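Local coordinates for protein putative short-chain dehydrogenase/reductase (Burkholderia xenovorans, PDB 5JY1) that binds NAD and probably acts as a short-chain dehydrogenase/reductase, perhaps a 3-oxoacyl-[acyl-carrier-protein] reductase, at residues 78-81 / 82-85; 105-108 / 109-112; 117-120 / 121-125; 180-184 / 185-189. All blocks are in the same frame, centred on the assembly; numbering follows the deposited sequence.

Contact 1. Residues 78-81 / 82-85; sequences IEAA and VRSA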
# COMPACT_ATOMS: atom_id res chain seq x y z
N ILE A 78 30.09 8.98 11.53
CA ILE A 78 29.05 9.66 10.76
C ILE A 78 29.00 11.14 11.12
O ILE A 78 28.96 12.02 10.25
CB ILE A 78 27.69 8.98 10.99
CG1 ILE A 78 27.69 7.58 10.38
CG2 ILE A 78 26.59 9.84 10.41
CD1 ILE A 78 26.46 6.75 10.77
N GLU A 79 29.01 11.44 12.43
CA GLU A 79 28.94 12.83 12.87
C GLU A 79 30.16 13.61 12.39
O GLU A 79 30.04 14.77 11.98
CB GLU A 79 28.81 12.89 14.39
CG GLU A 79 27.44 12.44 14.88
CD GLU A 79 27.30 12.48 16.38
OE1 GLU A 79 28.32 12.51 17.08
OE2 GLU A 79 26.14 12.47 16.86
N ALA A 80 31.32 12.96 12.39
CA ALA A 80 32.53 13.62 11.90
C ALA A 80 32.41 13.92 10.41
O ALA A 80 32.84 14.98 9.94
CB ALA A 80 33.75 12.75 12.20
N ALA A 81 31.82 13.00 9.64
CA ALA A 81 31.66 13.23 8.21
C ALA A 81 30.70 14.37 7.92
O ALA A 81 30.91 15.16 6.99
CB ALA A 81 31.19 11.94 7.53
N VAL A 82 29.63 14.48 8.72
CA VAL A 82 28.70 15.60 8.57
C VAL A 82 29.40 16.93 8.87
O VAL A 82 29.21 17.92 8.15
CB VAL A 82 27.46 15.39 9.47
CG1 VAL A 82 26.63 16.66 9.55
CG2 VAL A 82 26.61 14.24 8.93
N ARG A 83 30.22 16.97 9.93
CA ARG A 83 30.99 18.18 10.20
C ARG A 83 31.94 18.50 9.05
O ARG A 83 32.12 19.67 8.70
CB ARG A 83 31.78 18.07 11.50
CG ARG A 83 30.93 17.99 12.76
CD ARG A 83 31.76 18.23 14.02
NE ARG A 83 32.80 17.22 14.21
CZ ARG A 83 32.60 16.04 14.80
NH1 ARG A 83 31.39 15.71 15.26
NH2 ARG A 83 33.60 15.18 14.93
N SER A 84 32.58 17.47 8.48
CA SER A 84 33.48 17.69 7.35
C SER A 84 32.75 18.34 6.18
O SER A 84 33.29 19.26 5.54
CB SER A 84 34.12 16.37 6.92
OG SER A 84 34.96 15.84 7.94
N ALA A 85 31.53 17.89 5.89
CA ALA A 85 30.76 18.51 4.81
C ALA A 85 30.54 20.00 5.07
O ALA A 85 30.77 20.84 4.19
CB ALA A 85 29.42 17.79 4.63
O HOH W 1 30.93 13.37 17.05
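Ala80 O takes the backbone N-H of Ser84 at 2.9 Å, the shortest hydrogen bond between residues 78-81 and 82-85. The hydroxyl Ser84 OG also lies close, 3.0 Å from the same Ala80 O. Three further backbone bonds of the same spacing flank this one: Val82 N to Ile78 O, Arg83 N to Glu79 O and Ala85 N to Ala81 O. Arg83 leaves the helix with CG beside its own backbone N and then bends at chi3 (-63°), which folds the guanidinium back over the preceding turn instead of letting it run outward. One face of the group therefore rests on Glu79 O and Ala80 CA, each offset toward the rim, and NH2 of Arg83 comes within 3.7 Å of Ala80 CB. Glu79 and Arg83 do not pair directly, their nearest charged atoms OE1 and NH1 being 4.8 Å apart. At this separation the opposite charges probably still attract, and a water links them by hydrogen bonds, donating to Glu79 OE1 at 2.7 Å and accepting from Arg83 NH1 at 3.0 Å, in the plane of the guanidinium. On another side of the helix Val82 turns CG2 to within 3.5 Å of Ile78 O, and Ile78 and Val82 both pack on helix 113-141, Ile78 also touching the NAD-binding Val72. The arrangement is that of an amphipathic alpha-helix with a water-mediated i to i+4 Glu-Arg pair, here one of the helices flanking the parallel sheet of a Rossmann fold.

Contact 2. Residues 105-108 / 109-112; sequences NVLL and EEKT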
# COMPACT_ATOMS: atom_id res chain seq x y z
N ASN A 105 23.06 -15.57 2.73
CA ASN A 105 21.72 -15.88 2.22
C ASN A 105 21.33 -17.26 2.74
O ASN A 105 21.67 -18.28 2.15
CB ASN A 105 21.70 -15.85 0.70
CG ASN A 105 22.12 -14.52 0.15
OD1 ASN A 105 21.73 -13.47 0.67
ND2 ASN A 105 22.93 -14.54 -0.91
N VAL A 106 20.62 -17.28 3.87
CA VAL A 106 20.23 -18.52 4.54
C VAL A 106 18.77 -18.40 4.95
O VAL A 106 18.23 -17.30 5.07
CB VAL A 106 21.12 -18.85 5.77
CG1 VAL A 106 22.56 -19.13 5.34
CG2 VAL A 106 21.07 -17.71 6.79
N LEU A 107 18.14 -19.55 5.19
CA LEU A 107 16.75 -19.57 5.62
C LEU A 107 16.57 -18.81 6.92
O LEU A 107 17.50 -18.69 7.73
CB LEU A 107 16.27 -21.01 5.78
CG LEU A 107 16.31 -21.86 4.51
CD1 LEU A 107 16.12 -23.32 4.87
CD2 LEU A 107 15.23 -21.41 3.53
N LEU A 108 15.36 -18.29 7.12
CA LEU A 108 15.10 -17.40 8.25
C LEU A 108 15.45 -18.06 9.58
O LEU A 108 16.04 -17.41 10.46
CB LEU A 108 13.63 -16.96 8.24
CG LEU A 108 13.14 -16.07 9.38
CD1 LEU A 108 13.90 -14.75 9.42
CD2 LEU A 108 11.63 -15.85 9.24
N GLU A 109 15.08 -19.33 9.76
CA GLU A 109 15.41 -20.03 10.99
C GLU A 109 16.90 -20.31 11.13
O GLU A 109 17.34 -20.67 12.22
CB GLU A 109 14.62 -21.34 11.11
CG GLU A 109 14.97 -22.42 10.09
CD GLU A 109 14.14 -22.34 8.82
OE1 GLU A 109 14.04 -23.36 8.11
OE2 GLU A 109 13.59 -21.26 8.52
N GLU A 110 17.69 -20.11 10.07
CA GLU A 110 19.13 -20.29 10.12
C GLU A 110 19.91 -18.99 10.25
O GLU A 110 21.12 -19.04 10.53
CB GLU A 110 19.61 -21.05 8.88
CG GLU A 110 19.13 -22.49 8.85
CD GLU A 110 19.55 -23.23 7.60
OE1 GLU A 110 20.59 -22.86 7.01
OE2 GLU A 110 18.85 -24.20 7.21
N LYS A 111 19.26 -17.83 10.06
CA LYS A 111 19.88 -16.56 10.42
C LYS A 111 20.24 -16.57 11.90
O LYS A 111 19.57 -17.20 12.72
CB LYS A 111 18.94 -15.39 10.15
CG LYS A 111 18.54 -15.19 8.68
CD LYS A 111 19.64 -14.50 7.88
CE LYS A 111 19.20 -14.29 6.43
NZ LYS A 111 20.18 -13.46 5.66
N THR A 112 21.33 -15.90 12.24
CA THR A 112 21.73 -15.77 13.63
C THR A 112 21.32 -14.40 14.16
O THR A 112 21.09 -13.46 13.40
CB THR A 112 23.24 -15.96 13.79
OG1 THR A 112 23.94 -14.98 13.02
CG2 THR A 112 23.65 -17.35 13.32
O HOH W 2 21.17 -12.27 3.13
O HOH W 3 19.93 -21.91 4.71
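Val106 and Lys111 meet through aliphatic carbon, Val106 CG2 lying 3.7 Å from Lys111 CD as the two side chains cross at a slant. Lys111 bends at chi2 (-79°) and is extended from there on, a course that carries CE past Val106 O at 3.4 Å. Its ammonium ends among oxygens: it forms a salt bridge with Asp163 and hydrogen bonds with the carbonyls of Pro104 and Leu160, while a water that lies 2.8 Å from Asn105 OD1, and may donate to it, accepts a weak bond from NZ. Leu107 lies alongside both glutamates, with CB 3.8 Å from Glu109 OE2 and CD1 3.7 Å from Glu110 OE2. A second water ties Glu110 OE1, at 2.6 Å, to the backbone N of Leu107. Behind these side chains the backbone curls tightly. Glu110 N bonds to Leu107 O at 2.7 Å from well above the carbonyl plane, and Lys111 N reaches Leu108 O at 3.3 Å with a weak bond to Leu107 O besides. Farther out, the second subunit holds Glu109: Trp182 NE1 of that subunit bonds to OE2, and its Arg184 forms a salt bridge with OE1. Thr112 then caps the next helix through OG1 and the backbone N of Met115. The whole is a compact turn leading into an N-capped helix, in the loop between strand 94-97 and helix 113-141 of the Rossmann fold, at a subunit interface.

Contact 3. Residues 117-120 / 121-125; sequences EQTL and TTSLW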
# COMPACT_ATOMS: atom_id res chain seq x y z
N GLU A 117 21.63 -8.24 14.17
CA GLU A 117 22.26 -7.07 14.78
C GLU A 117 23.12 -6.32 13.77
O GLU A 117 23.08 -5.08 13.71
CB GLU A 117 23.11 -7.52 15.98
CG GLU A 117 23.75 -6.38 16.74
CD GLU A 117 24.49 -6.85 17.99
OE1 GLU A 117 24.52 -8.07 18.24
OE2 GLU A 117 25.03 -5.99 18.71
N GLN A 118 23.91 -7.04 12.98
CA GLN A 118 24.78 -6.39 12.01
C GLN A 118 23.98 -5.65 10.95
O GLN A 118 24.33 -4.53 10.55
CB GLN A 118 25.70 -7.42 11.35
CG GLN A 118 26.68 -6.85 10.36
CD GLN A 118 27.41 -7.92 9.59
OE1 GLN A 118 27.38 -7.95 8.36
NE2 GLN A 118 28.06 -8.83 10.31
N THR A 119 22.89 -6.26 10.48
CA THR A 119 22.07 -5.62 9.46
C THR A 119 21.31 -4.42 10.02
O THR A 119 21.21 -3.38 9.36
CB THR A 119 21.11 -6.63 8.84
OG1 THR A 119 21.87 -7.65 8.18
CG2 THR A 119 20.22 -5.97 7.83
N LEU A 120 20.79 -4.53 11.25
CA LEU A 120 20.18 -3.37 11.89
C LEU A 120 21.18 -2.23 12.05
O LEU A 120 20.84 -1.06 11.86
CB LEU A 120 19.58 -3.76 13.25
CG LEU A 120 18.30 -4.60 13.22
CD1 LEU A 120 17.99 -5.08 14.62
CD2 LEU A 120 17.11 -3.81 12.65
N THR A 121 22.44 -2.56 12.38
CA THR A 121 23.45 -1.51 12.56
C THR A 121 23.78 -0.83 11.23
O THR A 121 23.76 0.41 11.14
CB THR A 121 24.72 -2.09 13.18
OG1 THR A 121 24.42 -2.68 14.45
CG2 THR A 121 25.77 -0.98 13.36
N THR A 122 24.09 -1.61 10.19
CA THR A 122 24.59 -1.01 8.95
C THR A 122 23.50 -0.33 8.14
O THR A 122 23.78 0.60 7.39
CB THR A 122 25.31 -2.05 8.08
OG1 THR A 122 24.38 -3.05 7.66
CG2 THR A 122 26.45 -2.70 8.84
N SER A 123 22.26 -0.80 8.27
CA SER A 123 21.14 -0.15 7.58
C SER A 123 20.42 0.83 8.49
O SER A 123 20.45 2.04 8.26
CB SER A 123 20.17 -1.21 7.04
OG SER A 123 20.80 -1.98 6.02
N LEU A 124 19.82 0.34 9.58
CA LEU A 124 18.87 1.17 10.31
C LEU A 124 19.58 2.19 11.19
O LEU A 124 19.30 3.39 11.11
CB LEU A 124 17.94 0.28 11.15
CG LEU A 124 16.80 1.00 11.85
CD1 LEU A 124 15.98 1.80 10.85
CD2 LEU A 124 15.91 -0.02 12.59
N TRP A 125 20.50 1.74 12.06
CA TRP A 125 21.20 2.68 12.93
C TRP A 125 22.00 3.69 12.13
O TRP A 125 22.02 4.89 12.45
CB TRP A 125 22.10 1.91 13.90
CG TRP A 125 21.35 1.33 15.06
CD1 TRP A 125 20.93 0.03 15.21
CD2 TRP A 125 20.92 2.03 16.24
NE1 TRP A 125 20.27 -0.11 16.42
CE2 TRP A 125 20.26 1.10 17.06
CE3 TRP A 125 21.06 3.35 16.67
CZ2 TRP A 125 19.73 1.45 18.31
CZ3 TRP A 125 20.52 3.70 17.90
CH2 TRP A 125 19.87 2.75 18.71
O HOH W 4 24.87 -6.18 7.54
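The indole of Trp125 has the carbonyl carbon of Leu120 at its edge, in the ring plane, and Leu120 O also lies near that plane, 3.5 Å from Trp125 CD1. Outside the two segments the ring meets Trp128 edge to face and Trp129 with the planes inclined, and it packs on Glu117 of the second subunit. Helix 113-141 of the Rossmann fold widens here into a pi-type turn at residues 121-125, after regular i to i+4 bonds. Leu120 O receives Trp125 N, five residues on, at 2.8 Å and 167°, whereas the usual i+4 donor, Leu124 N, makes only a weak bond to it. Leu120 and Leu124 run side by side in the same direction, their CD2 atoms 4.0 Å apart, and both pack against helix 162-182. On the cofactor side, one water accepts from Thr122 OG1 at 3.2 Å and donates to Gln118 OE1. Thr119 OG1 receives a weak bond from this water and is hydrogen-bonded to Asp163 and Met115. With chi1 at -59°, Thr121 brings its hydroxyl back over the preceding turn, where Glu117 O accepts both OG1 and the backbone N of Thr121 from opposite faces of its carbonyl plane, OG1 at 2.8 Å.

Contact 4. Residues 180-184 / 185-189; sequences SEWGR and FNITV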
# COMPACT_ATOMS: atom_id res chain seq x y z
N SER A 180 7.10 13.38 8.46
CA SER A 180 5.98 13.97 9.18
C SER A 180 6.43 15.15 10.04
O SER A 180 5.81 16.22 10.03
CB SER A 180 5.31 12.89 10.03
OG SER A 180 4.33 13.42 10.89
N GLU A 181 7.51 14.96 10.80
CA GLU A 181 7.91 15.97 11.79
C GLU A 181 8.77 17.08 11.22
O GLU A 181 8.68 18.23 11.67
CB GLU A 181 8.66 15.31 12.95
CG GLU A 181 7.86 14.25 13.70
CD GLU A 181 8.50 13.91 15.06
OE1 GLU A 181 8.11 12.89 15.67
OE2 GLU A 181 9.38 14.69 15.50
N TRP A 182 9.66 16.77 10.27
CA TRP A 182 10.68 17.73 9.87
C TRP A 182 10.26 18.59 8.68
O TRP A 182 11.00 19.52 8.31
CB TRP A 182 11.99 17.00 9.58
CG TRP A 182 12.65 16.43 10.84
CD1 TRP A 182 12.27 16.64 12.15
CD2 TRP A 182 13.80 15.58 10.90
NE1 TRP A 182 13.12 15.97 13.01
CE2 TRP A 182 14.07 15.31 12.27
CE3 TRP A 182 14.64 15.02 9.92
CZ2 TRP A 182 15.13 14.50 12.67
CZ3 TRP A 182 15.69 14.22 10.32
CH2 TRP A 182 15.93 13.98 11.69
N GLY A 183 9.08 18.35 8.12
CA GLY A 183 8.58 19.22 7.07
C GLY A 183 8.42 20.65 7.51
O GLY A 183 8.51 21.56 6.68
N ARG A 184 8.22 20.89 8.81
CA ARG A 184 8.08 22.26 9.29
C ARG A 184 9.34 23.08 9.04
O ARG A 184 9.27 24.32 9.05
CB ARG A 184 7.73 22.26 10.79
CG ARG A 184 8.86 21.87 11.75
CD ARG A 184 8.30 21.86 13.17
NE ARG A 184 9.30 21.73 14.25
CZ ARG A 184 9.85 20.58 14.63
NH1 ARG A 184 9.55 19.45 14.00
NH2 ARG A 184 10.72 20.55 15.63
N PHE A 185 10.48 22.43 8.82
CA PHE A 185 11.73 23.11 8.51
C PHE A 185 12.08 23.03 7.02
O PHE A 185 13.23 23.29 6.67
CB PHE A 185 12.89 22.51 9.31
CG PHE A 185 12.73 22.63 10.80
CD1 PHE A 185 12.54 23.86 11.41
CD2 PHE A 185 12.82 21.50 11.60
CE1 PHE A 185 12.43 23.97 12.80
CE2 PHE A 185 12.72 21.59 13.00
CZ PHE A 185 12.52 22.83 13.59
N ASN A 186 11.13 22.63 6.17
CA ASN A 186 11.40 22.43 4.74
C ASN A 186 12.48 21.36 4.53
O ASN A 186 13.32 21.47 3.64
CB ASN A 186 11.78 23.74 4.04
CG ASN A 186 11.84 23.59 2.53
OD1 ASN A 186 11.12 22.77 1.95
ND2 ASN A 186 12.72 24.36 1.89
N ILE A 187 12.46 20.34 5.38
CA ILE A 187 13.27 19.13 5.20
C ILE A 187 12.34 18.02 4.74
O ILE A 187 11.44 17.60 5.48
CB ILE A 187 13.99 18.72 6.50
CG1 ILE A 187 14.89 19.85 7.01
CG2 ILE A 187 14.78 17.45 6.26
CD1 ILE A 187 15.45 19.59 8.44
N THR A 188 12.56 17.51 3.53
CA THR A 188 11.77 16.38 3.05
C THR A 188 12.56 15.09 3.21
O THR A 188 13.80 15.08 3.24
CB THR A 188 11.36 16.55 1.60
OG1 THR A 188 12.53 16.54 0.78
CG2 THR A 188 10.60 17.86 1.39
N VAL A 189 11.84 13.98 3.33
CA VAL A 189 12.43 12.67 3.60
C VAL A 189 11.64 11.65 2.80
O VAL A 189 10.43 11.50 2.99
CB VAL A 189 12.41 12.31 5.10
CG1 VAL A 189 13.29 11.10 5.38
CG2 VAL A 189 12.83 13.49 5.99
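Arg184 and Phe185, neighbours in sequence, form the tight part of this contact, their side chains lying together and pointing the same way. Arg184 CG makes a CH-pi contact over the centre of the Phe185 ring, 3.9 Å from the centroid and only 6° off the normal. Farther out Phe185 CE2 sits over the centre of the guanidinium face, 3.5 Å from Arg184 CZ, with the two planes 44° apart. CG of Arg184 stands between its backbone N and carbonyl carbon (chi1 72°), and the chain then extends along the ring to let NH1 bond to Glu181 O at 2.8 Å, while NH2 faces the second subunit. The partly exposed Asn186 side is looser: Asn186 points its CB away from residues 180-184, and the link there is the backbone bond from Asn186 N to Gly183 O, 2.9 Å. Trp182 O accepts Phe185 N at 3.0 Å and, weakly, Ile187 N, as the chain turns. Trp182 and Ile187 then touch through their CB atoms. The turn carries helix 162-182 into strand 187-194, with Trp182 stacked on Phe135 of helix 113-141 and Thr188 hydrogen-bonded to strand 144-149.

In the fold
The four contacts follow one another along a single Rossmann domain. Contact 3 lies nearest the cofactor, with the side chain of Thr122 about 5 Å from NAD. The side chain of Ile78 in contact 1 is about 7 Å from NAD, and the side chain of Asn105 in contact 2 is about 11 Å from NAD. Contact 4 stands apart from the annotated sites. Contacts 1 and 2 each approach contact 3 to about 5 Å between nearest atoms, although their own centres are 35 Å apart. Contacts 2 and 4 have centres 37 Å apart within the chain, yet the assembly brings them together: residues 107-109 of one subunit dock on residues 181-184 of the second.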